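Local coordinates for protein antistasin (PDB 1SKZ) that inhibits blood coagulation factor Xa, a serine protease, as a highly disulfide-bonded anticoagulant secreted by a leech, at residues 12-17 against 24-29. Sequence-based numbering, arbitrary orientation.
Sequences GCPEGS and DRCTCS
Ser17 and Ser29, their CA atoms 4.7 Å apart, bring together two parts of one long irregular loop in the small disulfide-rich fold of antistasin, where cystine bridges do much of the work of a hydrophobic core. The 12-17 backbone leaves helix 8-11 at Gly12 and curls into a type II beta turn from Pro14 to Ser17; Gly16 takes the positive phi of its third position. Cys26 centres an inverse gamma turn, and no hydrogen bond crosses between the segments. The closest backbone approach is a CA-H...O contact, bent to 130° at the hydrogen, with Ser17 CA 3.1 Å from Cys28 O. Cys13 SG and Cys26 SG form a disulfide of 2.0 Å; chi1, -67° in Cys13 and nearly the same in Cys26, sets each sulfur beside its own backbone N, where the two meet across the gap. Pro14 CD rests 4.0 Å from Cys26 SG, and the helix residue Cys8 also touches both half-cystines. Cys28 leads away to a second bridge, with Cys48. With its hydroxyl between backbone N and carbonyl carbon (chi1 73°), Ser17 OG donates to Pro14 O at 3.1 Å, tilted 27° from the carbonyl plane; Ser17 N reaches the same oxygen from the same face. An alanine here would remove the hydroxyl's bond and is likely to leave the turn held less firmly and Cys26 CB less covered. That hydroxyl oxygen, Ser17 OG, sits 3.5 Å from Cys26 CB.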
ATOM      1  N   GLY A  12      -1.633  -0.623 -20.709  1.00 44.98           N
ATOM      2  CA  GLY A  12      -2.676  -0.534 -19.702  1.00 39.94           C
ATOM      3  C   GLY A  12      -3.386  -1.863 -19.524  1.00 35.87           C
ATOM      4  O   GLY A  12      -3.009  -2.875 -20.110  1.00 35.52           O
ATOM      5  N   CYS A  13      -4.421  -1.865 -18.705  1.00 34.30           N
ATOM      6  CA  CYS A  13      -5.039  -3.123 -18.295  1.00 32.49           C
ATOM      7  C   CYS A  13      -6.552  -3.154 -18.472  1.00 31.89           C
ATOM      8  O   CYS A  13      -7.248  -2.159 -18.202  1.00 31.20           O
ATOM      9  CB  CYS A  13      -4.687  -3.446 -16.834  1.00 29.54           C
ATOM     10  SG  CYS A  13      -2.920  -3.816 -16.611  1.00 27.87           S
ATOM     11  N   PRO A  14      -7.084  -4.350 -18.763  1.00 30.88           N
ATOM     12  CA  PRO A  14      -8.531  -4.593 -18.767  1.00 32.40           C
ATOM     13  C   PRO A  14      -9.101  -4.103 -17.463  1.00 33.38           C
ATOM     14  O   PRO A  14      -8.407  -4.166 -16.448  1.00 34.19           O
ATOM     15  CB  PRO A  14      -8.641  -6.111 -18.863  1.00 32.22           C
ATOM     16  CG  PRO A  14      -7.314  -6.560 -19.457  1.00 32.46           C
ATOM     17  CD  PRO A  14      -6.297  -5.575 -18.999  1.00 30.26           C
ATOM     18  N   GLU A  15     -10.373  -3.706 -17.467  1.00 34.51           N
ATOM     19  CA  GLU A  15     -11.102  -3.416 -16.221  1.00 37.46           C
ATOM     20  C   GLU A  15     -11.009  -4.534 -15.181  1.00 35.77           C
ATOM     21  O   GLU A  15     -11.194  -5.724 -15.482  1.00 34.58           O
ATOM     22  CB  GLU A  15     -12.582  -3.160 -16.492  1.00 41.22           C
ATOM     23  CG  GLU A  15     -12.900  -1.768 -16.950  1.00 46.91           C
ATOM     24  CD  GLU A  15     -14.071  -1.745 -17.930  1.00 50.47           C
ATOM     25  OE1 GLU A  15     -15.158  -2.274 -17.571  1.00 53.11           O
ATOM     26  OE2 GLU A  15     -13.892  -1.217 -19.060  1.00 51.21           O
ATOM     27  N   GLY A  16     -10.787  -4.121 -13.939  1.00 34.72           N
ATOM     28  CA  GLY A  16     -10.706  -5.065 -12.851  1.00 31.52           C
ATOM     29  C   GLY A  16      -9.275  -5.491 -12.636  1.00 31.46           C
ATOM     30  O   GLY A  16      -9.007  -6.357 -11.795  1.00 31.79           O
ATOM     31  N   SER A  17      -8.356  -4.996 -13.461  1.00 28.53           N
ATOM     32  CA  SER A  17      -6.954  -5.300 -13.208  1.00 28.29           C
ATOM     33  C   SER A  17      -6.059  -4.122 -13.517  1.00 25.92           C
ATOM     34  O   SER A  17      -6.478  -3.172 -14.163  1.00 26.69           O
ATOM     35  CB  SER A  17      -6.494  -6.553 -13.983  1.00 27.78           C
ATOM     36  OG  SER A  17      -6.356  -6.286 -15.358  1.00 27.74           O
ATOM     37  N   ASP A  24       5.323  -6.624 -15.352  1.00 31.75           N
ATOM     38  CA  ASP A  24       4.666  -5.977 -16.481  1.00 33.92           C
ATOM     39  C   ASP A  24       3.457  -6.729 -17.037  1.00 34.88           C
ATOM     40  O   ASP A  24       3.024  -6.490 -18.187  1.00 34.74           O
ATOM     41  CB  ASP A  24       5.666  -5.664 -17.587  1.00 34.84           C
ATOM     42  CG  ASP A  24       5.331  -4.380 -18.300  1.00 36.75           C
ATOM     43  OD1 ASP A  24       4.434  -3.623 -17.832  1.00 36.48           O
ATOM     44  OD2 ASP A  24       5.941  -4.135 -19.363  1.00 38.48           O
ATOM     45  N   ARG A  25       2.808  -7.464 -16.134  1.00 33.91           N
ATOM     46  CA  ARG A  25       1.567  -8.187 -16.414  1.00 35.00           C
ATOM     47  C   ARG A  25       0.420  -7.622 -15.521  1.00 32.68           C
ATOM     48  O   ARG A  25       0.672  -7.048 -14.462  1.00 29.39           O
ATOM     49  CB  ARG A  25       1.839  -9.676 -16.164  1.00 37.06           C
ATOM     50  CG  ARG A  25       0.718 -10.682 -16.379  1.00 41.40           C
ATOM     51  CD  ARG A  25       1.327 -12.134 -16.284  1.00 43.84           C
ATOM     52  NE  ARG A  25       0.378 -13.211 -15.934  1.00 42.91           N
ATOM     53  CZ  ARG A  25       0.495 -14.027 -14.881  1.00 42.98           C
ATOM     54  NH1 ARG A  25       1.337 -13.767 -13.876  1.00 43.70           N
ATOM     55  NH2 ARG A  25      -0.290 -15.090 -14.806  1.00 43.68           N
ATOM     56  N   CYS A  26      -0.797  -7.612 -16.062  1.00 30.27           N
ATOM     57  CA  CYS A  26      -1.974  -7.059 -15.395  1.00 27.95           C
ATOM     58  C   CYS A  26      -2.513  -7.999 -14.346  1.00 28.29           C
ATOM     59  O   CYS A  26      -3.590  -8.576 -14.530  1.00 27.68           O
ATOM     60  CB  CYS A  26      -3.073  -6.808 -16.410  1.00 26.38           C
ATOM     61  SG  CYS A  26      -2.590  -5.542 -17.596  1.00 26.82           S
ATOM     62  N   THR A  27      -1.760  -8.197 -13.268  1.00 27.44           N
ATOM     63  CA  THR A  27      -2.159  -9.157 -12.263  1.00 25.74           C
ATOM     64  C   THR A  27      -2.589  -8.448 -10.990  1.00 25.05           C
ATOM     65  O   THR A  27      -2.962  -9.090 -10.006  1.00 25.99           O
ATOM     66  CB  THR A  27      -1.028 -10.095 -11.968  1.00 26.44           C
ATOM     67  OG1 THR A  27       0.147  -9.322 -11.718  1.00 28.78           O
ATOM     68  CG2 THR A  27      -0.759 -11.011 -13.184  1.00 29.08           C
ATOM     69  N   CYS A  28      -2.635  -7.124 -11.038  1.00 23.25           N
ATOM     70  CA  CYS A  28      -2.904  -6.335  -9.842  1.00 21.72           C
ATOM     71  C   CYS A  28      -4.356  -6.004  -9.834  1.00 23.56           C
ATOM     72  O   CYS A  28      -4.960  -5.917 -10.897  1.00 24.54           O
ATOM     73  CB  CYS A  28      -2.102  -5.024  -9.875  1.00 19.72           C
ATOM     74  SG  CYS A  28      -0.323  -5.266  -9.637  1.00 16.04           S
ATOM     75  N   SER A  29      -4.883  -5.669  -8.663  1.00 23.79           N
ATOM     76  CA  SER A  29      -6.298  -5.334  -8.545  1.00 27.47           C
ATOM     77  C   SER A  29      -6.591  -3.906  -8.983  1.00 29.05           C
ATOM     78  O   SER A  29      -7.734  -3.566  -9.346  1.00 30.66           O
ATOM     79  CB  SER A  29      -6.766  -5.524  -7.108  1.00 28.03           C
ATOM     80  OG  SER A  29      -6.540  -6.852  -6.712  1.00 31.71           O
TER